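Local coordinates for protein glucose dehydrogenase (PDB 7CDY) that belongs to the glucose/sorbosone dehydrogenase family of beta-propeller proteins and binds a calcium ion, at residues G214-N219 against R262-L267; G189-Q194 against H210-G215. All coordinates share one frame; numbering follows the deposited sequence.

Contact 1 of 2, residues G214-N219 against R262-L267; sequences GGDELN and RVSPGL. With CA (calcium ion), chain D.
The carboxylate of D216 is gripped by the loop 262-267 through both of its oxygens. D216 OD2 takes two backbone N-H groups: G266 N, 2.9 Å away, meets it nearly end-on to the C-O bond, while L267 N, at 3.1 Å, comes from above the carboxylate plane, 40° out of it. S264 OG donates to D216 OD1 at 2.9 Å from well above that plane, and G211 N gives OD1 a further hydrogen bond. With CG anti to its carbonyl carbon (chi1 -71°), D216 turns this group into the loop; L267 CD1 packs against D216 CB at 3.7 Å, and P265 CD lies beside OD2. In this beta-propeller chain the loop leads from strand 259-261, the edge of one four-stranded sheet, to strand 267-273, the edge of the next, so the buried aspartate ties two sheets together. G215 and D216 both face W261 in a G1 beta bulge. The CB of E217, the residue after D216, points away from the loop, and its carboxylate binds calcium through OE1 (2.5 Å) and OE2, joined by Y227 and four waters. N219 ND2 donates to E217 OE1 in a nearly straight bond, and N219 OD1 accepts from a calcium-bound water.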
ATOM      1  N   GLY A 214       7.763 -16.425  -6.211  1.00 11.59           N
ATOM      2  CA  GLY A 214       8.632 -16.354  -5.060  1.00  9.80           C
ATOM      3  C   GLY A 214       9.262 -14.982  -4.884  1.00  8.91           C
ATOM      4  O   GLY A 214       9.242 -14.118  -5.768  1.00 10.50           O
ATOM      5  N   GLY A 215       9.831 -14.789  -3.698  1.00  9.24           N
ATOM      6  CA  GLY A 215      10.659 -13.629  -3.432  1.00  9.55           C
ATOM      7  C   GLY A 215       9.959 -12.368  -2.965  1.00  9.10           C
ATOM      8  O   GLY A 215      10.481 -11.268  -3.198  1.00 10.53           O
ATOM      9  N   ASP A 216       8.821 -12.475  -2.280  1.00  8.86           N
ATOM     10  CA  ASP A 216       8.235 -11.293  -1.651  1.00  9.24           C
ATOM     11  C   ASP A 216       9.234 -10.713  -0.653  1.00  8.33           C
ATOM     12  O   ASP A 216      10.048 -11.439  -0.071  1.00  9.75           O
ATOM     13  CB  ASP A 216       6.952 -11.668  -0.896  1.00  9.03           C
ATOM     14  CG  ASP A 216       5.774 -12.028  -1.810  1.00  9.74           C
ATOM     15  OD1 ASP A 216       5.914 -12.087  -3.049  1.00 10.72           O
ATOM     16  OD2 ASP A 216       4.678 -12.263  -1.245  1.00 10.13           O
ATOM     17  N   GLU A 217       9.176  -9.394  -0.450  1.00  8.49           N
ATOM     18  CA  GLU A 217      10.209  -8.685   0.300  1.00  8.81           C
ATOM     19  C   GLU A 217       9.621  -7.631   1.219  1.00  8.22           C
ATOM     20  O   GLU A 217       8.644  -6.956   0.882  1.00  9.69           O
ATOM     21  CB  GLU A 217      11.124  -7.846  -0.601  1.00 12.35           C
ATOM     22  CG  GLU A 217      11.897  -8.600  -1.617  1.00 15.13           C
ATOM     23  CD  GLU A 217      12.798  -7.686  -2.427  1.00 10.20           C
ATOM     24  OE1 GLU A 217      12.670  -6.431  -2.373  1.00 11.16           O
ATOM     25  OE2 GLU A 217      13.654  -8.222  -3.121  1.00 12.33           O
ATOM     26  N   LEU A 218      10.305  -7.440   2.348  1.00  8.29           N
ATOM     27  CA  LEU A 218      10.124  -6.299   3.239  1.00 10.59           C
ATOM     28  C   LEU A 218      11.405  -5.470   3.210  1.00  8.91           C
ATOM     29  O   LEU A 218      12.496  -6.020   3.388  1.00 10.19           O
ATOM     30  CB  LEU A 218       9.874  -6.815   4.659  1.00 10.24           C
ATOM     31  CG  LEU A 218       9.775  -5.812   5.808  1.00 10.20           C
ATOM     32  CD1 LEU A 218       8.521  -4.977   5.675  1.00 11.54           C
ATOM     33  CD2 LEU A 218       9.772  -6.543   7.136  1.00 13.48           C
ATOM     34  N   ASN A 219      11.279  -4.160   2.965  1.00  9.31           N
ATOM     35  CA  ASN A 219      12.408  -3.240   2.828  1.00  9.84           C
ATOM     36  C   ASN A 219      12.246  -2.040   3.755  1.00 10.36           C
ATOM     37  O   ASN A 219      11.131  -1.656   4.114  1.00  9.94           O
ATOM     38  CB  ASN A 219      12.501  -2.705   1.390  1.00 11.33           C
ATOM     39  CG  ASN A 219      12.842  -3.790   0.379  1.00  9.42           C
ATOM     40  OD1 ASN A 219      13.935  -4.349   0.418  1.00 10.46           O
ATOM     41  ND2 ASN A 219      11.937  -4.065  -0.554  1.00 10.84           N
ATOM     42  N   ARG A 262      11.084 -16.778   0.221  1.00 10.13           N
ATOM     43  CA  ARG A 262      11.352 -17.508  -1.013  1.00 10.51           C
ATOM     44  C   ARG A 262      10.085 -18.107  -1.612  1.00 10.76           C
ATOM     45  O   ARG A 262       9.954 -18.183  -2.838  1.00 12.81           O
ATOM     46  CB  ARG A 262      12.421 -18.572  -0.775  1.00 11.69           C
ATOM     47  CG  ARG A 262      13.793 -17.959  -0.583  1.00 11.21           C
ATOM     48  CD  ARG A 262      14.842 -19.043  -0.331  1.00 12.84           C
ATOM     49  NE  ARG A 262      16.189 -18.496  -0.194  1.00 12.73           N
ATOM     50  CZ  ARG A 262      16.950 -18.146  -1.225  1.00 12.85           C
ATOM     51  NH1 ARG A 262      18.166 -17.669  -1.007  1.00 14.68           N
ATOM     52  NH2 ARG A 262      16.498 -18.273  -2.468  1.00 13.89           N
ATOM     53  N   VAL A 263       9.124 -18.499  -0.780  1.00  9.88           N
ATOM     54  CA  VAL A 263       7.797 -18.878  -1.247  1.00 10.70           C
ATOM     55  C   VAL A 263       6.859 -17.721  -0.918  1.00 10.59           C
ATOM     56  O   VAL A 263       6.727 -17.336   0.250  1.00 11.10           O
ATOM     57  CB  VAL A 263       7.328 -20.197  -0.608  1.00 10.11           C
ATOM     58  CG1 VAL A 263       5.955 -20.600  -1.154  1.00 12.63           C
ATOM     59  CG2 VAL A 263       8.363 -21.313  -0.856  1.00 11.71           C
ATOM     60  N   SER A 264       6.254 -17.134  -1.944  1.00 10.68           N
ATOM     61  CA  SER A 264       5.493 -15.884  -1.761  1.00 10.79           C
ATOM     62  C   SER A 264       4.174 -16.088  -1.034  1.00 10.32           C
ATOM     63  O   SER A 264       3.310 -16.816  -1.531  1.00 11.51           O
ATOM     64  CB  SER A 264       5.184 -15.247  -3.099  1.00 11.56           C
ATOM     65  OG  SER A 264       6.360 -14.845  -3.767  1.00 12.29           O
ATOM     66  N   PRO A 265       3.947 -15.429   0.103  1.00  9.55           N
ATOM     67  CA  PRO A 265       2.590 -15.416   0.669  1.00 10.18           C
ATOM     68  C   PRO A 265       1.635 -14.509  -0.086  1.00  9.68           C
ATOM     69  O   PRO A 265       0.413 -14.669   0.067  1.00 10.48           O
ATOM     70  CB  PRO A 265       2.804 -14.910   2.106  1.00 11.42           C
ATOM     71  CG  PRO A 265       4.299 -15.013   2.360  1.00 12.60           C
ATOM     72  CD  PRO A 265       4.918 -14.787   1.009  1.00 10.20           C
ATOM     73  N   GLY A 266       2.152 -13.569  -0.891  1.00  9.27           N
ATOM     74  CA  GLY A 266       1.335 -12.551  -1.518  1.00 10.37           C
ATOM     75  C   GLY A 266       1.097 -11.387  -0.575  1.00  9.34           C
ATOM     76  O   GLY A 266      -0.051 -11.092  -0.236  1.00  8.60           O
ATOM     77  N   LEU A 267       2.168 -10.706  -0.158  1.00  9.18           N
ATOM     78  CA  LEU A 267       2.064  -9.690   0.887  1.00  8.71           C
ATOM     79  C   LEU A 267       1.171  -8.534   0.457  1.00  9.04           C
ATOM     80  O   LEU A 267       1.326  -7.984  -0.636  1.00  9.22           O
ATOM     81  CB  LEU A 267       3.448  -9.134   1.211  1.00  9.15           C
ATOM     82  CG  LEU A 267       4.576 -10.122   1.499  1.00  8.26           C
ATOM     83  CD1 LEU A 267       5.852  -9.348   1.782  1.00 10.29           C
ATOM     84  CD2 LEU A 267       4.238 -11.072   2.649  1.00 10.02           C
TER
HETATM   85 CA    CA D 402      14.532  -6.107  -3.939  1.00  9.49          CA
HETATM   86  O   HOH W   1      15.411  -5.237  -1.813  1.00 10.16           O
HETATM   87  O   HOH W   2      14.089  -7.151  -6.060  1.00 10.59           O
HETATM   88  O   HOH W   3      12.909  -4.495  -4.718  1.00  9.21           O
HETATM   89  O   HOH W   4      16.544  -7.344  -4.088  1.00 11.52           O

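Contact 2 of 2, residues G189-Q194 against H210-G215; sequences GHRNPQ and HGPRGG
R191 and H210 carry this contact. The R191 side chain runs out fully extended from CG to NE, its CG anti to the backbone N (chi1 -173°), an extended course that lays R191 CD 3.3 Å from H210 O. R191 NH1 donates to H210 O at 3.1 Å, standing above the carbonyl plane while the acceptor lies near the edge of the guanidinium. One guanidinium face rests on the chain beyond: P212 N sits 3.6 Å over the centre of the R191 group and G211 O lies toward the rim, close to NH1 but badly angled for a hydrogen bond. H210 sends its ring toward Q194, where H210 NE2 donates to Q194 OE1 at 2.7 Å. The acceptor lies in the ring plane, yet the Q194 amide is turned 77° from the ring, and NE2 reaches OE1 from above the amide plane. Q194 is extended beyond CG, which carries its amide out to the ring edge. N192 runs alongside H210, its amide only 25° from the ring plane; N192 OD1 accepts from G126 N. H210 N donates to N192 O at 3.1 Å; strands 192-198 and 205-210 are neighbours in a four-stranded propeller sheet. The bond to Q194 places a proton on H210 NE2 and would limit the ring's rotation, while the arginine's positive charge would be expected to polarise the H210 carbonyl.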
ATOM      1  N   GLY A 189      13.943   0.659  -8.074  1.00  8.62           N
ATOM      2  CA  GLY A 189      14.146  -0.780  -8.094  1.00  8.96           C
ATOM      3  C   GLY A 189      13.140  -1.578  -7.296  1.00  8.60           C
ATOM      4  O   GLY A 189      13.498  -2.609  -6.708  1.00  9.18           O
ATOM      5  N   HIS A 190      11.882  -1.138  -7.277  1.00  8.21           N
ATOM      6  CA  HIS A 190      10.788  -1.847  -6.632  1.00  8.81           C
ATOM      7  C   HIS A 190       9.925  -2.534  -7.686  1.00  8.26           C
ATOM      8  O   HIS A 190       9.843  -2.085  -8.834  1.00 10.20           O
ATOM      9  CB  HIS A 190       9.943  -0.858  -5.816  1.00 10.27           C
ATOM     10  CG  HIS A 190      10.720  -0.147  -4.753  1.00  9.25           C
ATOM     11  ND1 HIS A 190      11.183  -0.784  -3.622  1.00 10.47           N
ATOM     12  CD2 HIS A 190      11.151   1.137  -4.663  1.00  9.46           C
ATOM     13  CE1 HIS A 190      11.846   0.079  -2.868  1.00  9.88           C
ATOM     14  NE2 HIS A 190      11.843   1.250  -3.479  1.00  9.65           N
ATOM     15  N   ARG A 191       9.298  -3.652  -7.293  1.00  9.36           N
ATOM     16  CA  ARG A 191       8.463  -4.408  -8.225  1.00  9.25           C
ATOM     17  C   ARG A 191       6.985  -4.016  -8.145  1.00  9.11           C
ATOM     18  O   ARG A 191       6.498  -3.270  -9.002  1.00 10.54           O
ATOM     19  CB  ARG A 191       8.655  -5.915  -8.048  1.00  9.38           C
ATOM     20  CG  ARG A 191       7.935  -6.735  -9.097  1.00 10.06           C
ATOM     21  CD  ARG A 191       8.226  -8.222  -8.908  1.00  9.24           C
ATOM     22  NE  ARG A 191       7.431  -9.041  -9.817  1.00  9.65           N
ATOM     23  CZ  ARG A 191       6.164  -9.365  -9.596  1.00  9.76           C
ATOM     24  NH1 ARG A 191       5.575  -8.987  -8.471  1.00 11.55           N
ATOM     25  NH2 ARG A 191       5.503 -10.088 -10.484  1.00 11.99           N
ATOM     26  N   ASN A 192       6.242  -4.525  -7.160  1.00  9.47           N
ATOM     27  CA  ASN A 192       4.850  -4.130  -6.961  1.00  8.79           C
ATOM     28  C   ASN A 192       4.569  -4.000  -5.477  1.00  8.91           C
ATOM     29  O   ASN A 192       4.199  -4.975  -4.808  1.00  9.77           O
ATOM     30  CB  ASN A 192       3.858  -5.098  -7.601  1.00 10.97           C
ATOM     31  CG  ASN A 192       2.473  -4.516  -7.621  1.00 10.32           C
ATOM     32  OD1 ASN A 192       2.320  -3.300  -7.723  1.00 12.85           O
ATOM     33  ND2 ASN A 192       1.458  -5.365  -7.515  1.00 15.05           N
ATOM     34  N   PRO A 193       4.737  -2.797  -4.926  1.00  8.17           N
ATOM     35  CA  PRO A 193       4.603  -2.603  -3.471  1.00  9.50           C
ATOM     36  C   PRO A 193       3.146  -2.467  -3.059  1.00  9.14           C
ATOM     37  O   PRO A 193       2.451  -1.542  -3.490  1.00 12.51           O
ATOM     38  CB  PRO A 193       5.375  -1.303  -3.210  1.00  8.74           C
ATOM     39  CG  PRO A 193       5.354  -0.571  -4.535  1.00 18.19           C
ATOM     40  CD  PRO A 193       5.250  -1.603  -5.625  1.00 10.79           C
ATOM     41  N   GLN A 194       2.697  -3.371  -2.185  1.00  8.80           N
ATOM     42  CA  GLN A 194       1.360  -3.286  -1.616  1.00  8.50           C
ATOM     43  C   GLN A 194       1.401  -3.160  -0.094  1.00  8.53           C
ATOM     44  O   GLN A 194       0.397  -3.417   0.582  1.00  9.57           O
ATOM     45  CB  GLN A 194       0.453  -4.414  -2.115  1.00 10.24           C
ATOM     46  CG  GLN A 194       0.131  -4.269  -3.618  1.00 12.43           C
ATOM     47  CD  GLN A 194      -0.862  -5.290  -4.143  1.00 12.25           C
ATOM     48  OE1 GLN A 194      -1.016  -6.372  -3.586  1.00 14.67           O
ATOM     49  NE2 GLN A 194      -1.547  -4.937  -5.228  1.00 16.10           N
ATOM     50  N   HIS A 210       5.518  -7.543  -3.637  1.00  8.85           N
ATOM     51  CA  HIS A 210       5.436  -8.871  -4.225  1.00  8.14           C
ATOM     52  C   HIS A 210       6.682  -9.162  -5.040  1.00  7.96           C
ATOM     53  O   HIS A 210       7.143  -8.318  -5.825  1.00  8.49           O
ATOM     54  CB  HIS A 210       4.254  -8.933  -5.194  1.00  9.86           C
ATOM     55  CG  HIS A 210       2.921  -8.824  -4.534  1.00  9.26           C
ATOM     56  ND1 HIS A 210       2.235  -9.925  -4.069  1.00 11.80           N
ATOM     57  CD2 HIS A 210       2.138  -7.750  -4.266  1.00 10.84           C
ATOM     58  CE1 HIS A 210       1.091  -9.532  -3.532  1.00  9.85           C
ATOM     59  NE2 HIS A 210       1.010  -8.217  -3.635  1.00 11.46           N
ATOM     60  N   GLY A 211       7.217 -10.368  -4.868  1.00  8.25           N
ATOM     61  CA  GLY A 211       8.094 -10.937  -5.858  1.00  9.52           C
ATOM     62  C   GLY A 211       7.287 -11.565  -6.959  1.00  9.86           C
ATOM     63  O   GLY A 211       6.052 -11.558  -6.942  1.00 10.26           O
ATOM     64  N   PRO A 212       7.982 -12.110  -7.953  1.00  9.39           N
ATOM     65  CA  PRO A 212       7.289 -12.823  -9.037  1.00 10.29           C
ATOM     66  C   PRO A 212       6.877 -14.216  -8.574  1.00 10.04           C
ATOM     67  O   PRO A 212       6.024 -14.333  -7.688  1.00 12.34           O
ATOM     68  CB  PRO A 212       8.333 -12.840 -10.167  1.00 10.93           C
ATOM     69  CG  PRO A 212       9.657 -12.833  -9.448  1.00 10.52           C
ATOM     70  CD  PRO A 212       9.441 -12.041  -8.157  1.00 10.09           C
ATOM     71  N   ARG A 213       7.461 -15.280  -9.124  1.00 11.15           N
ATOM     72  CA  ARG A 213       7.224 -16.607  -8.560  1.00 12.31           C
ATOM     73  C   ARG A 213       8.212 -16.774  -7.413  1.00 10.38           C
ATOM     74  O   ARG A 213       9.364 -17.181  -7.601  1.00 11.95           O
ATOM     75  CB  ARG A 213       7.371 -17.693  -9.621  1.00 12.93           C
ATOM     76  CG  ARG A 213       7.141 -19.102  -9.093  1.00 15.65           C
ATOM     77  CD  ARG A 213       6.999 -20.082 -10.243  1.00 18.99           C
ATOM     78  NE  ARG A 213       7.132 -21.464  -9.801  1.00 22.25           N
ATOM     79  CZ  ARG A 213       7.076 -22.507 -10.621  1.00 29.07           C
ATOM     80  NH1 ARG A 213       7.208 -23.737 -10.143  1.00 31.58           N
ATOM     81  NH2 ARG A 213       6.888 -22.318 -11.921  1.00 23.30           N
ATOM     82  N   GLY A 214       7.763 -16.425  -6.211  1.00 11.59           N
ATOM     83  CA  GLY A 214       8.632 -16.354  -5.060  1.00  9.80           C
ATOM     84  C   GLY A 214       9.262 -14.982  -4.884  1.00  8.91           C
ATOM     85  O   GLY A 214       9.242 -14.118  -5.768  1.00 10.50           O
ATOM     86  N   GLY A 215       9.831 -14.789  -3.698  1.00  9.24           N
ATOM     87  CA  GLY A 215      10.659 -13.629  -3.432  1.00  9.55           C
ATOM     88  C   GLY A 215       9.959 -12.368  -2.965  1.00  9.10           C
ATOM     89  O   GLY A 215      10.481 -11.268  -3.198  1.00 10.53           O
TER

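In the fold
Both contacts are mostly buried and belong to the same four-stranded sheet, in which contact 2 joins strand 192-198 to the end of strand 205-210 and contact 1 joins strand 216-219 to the loop leading into the neighbouring sheet. Their ranges share G214 and G215, which touch the partner segment only in contact 1; the contact centres lie about 7 Å apart. Contact 1 centres on a carboxylate held by backbone N-H groups and a hydroxyl; contact 2 instead sets a guanidinium and an imidazole against carbonyl and amide oxygens. D216 links the two contacts. R262 takes contact 1 to the surface, whereas the side chain of R191 in contact 2 is buried, about 7 Å from the calcium ion.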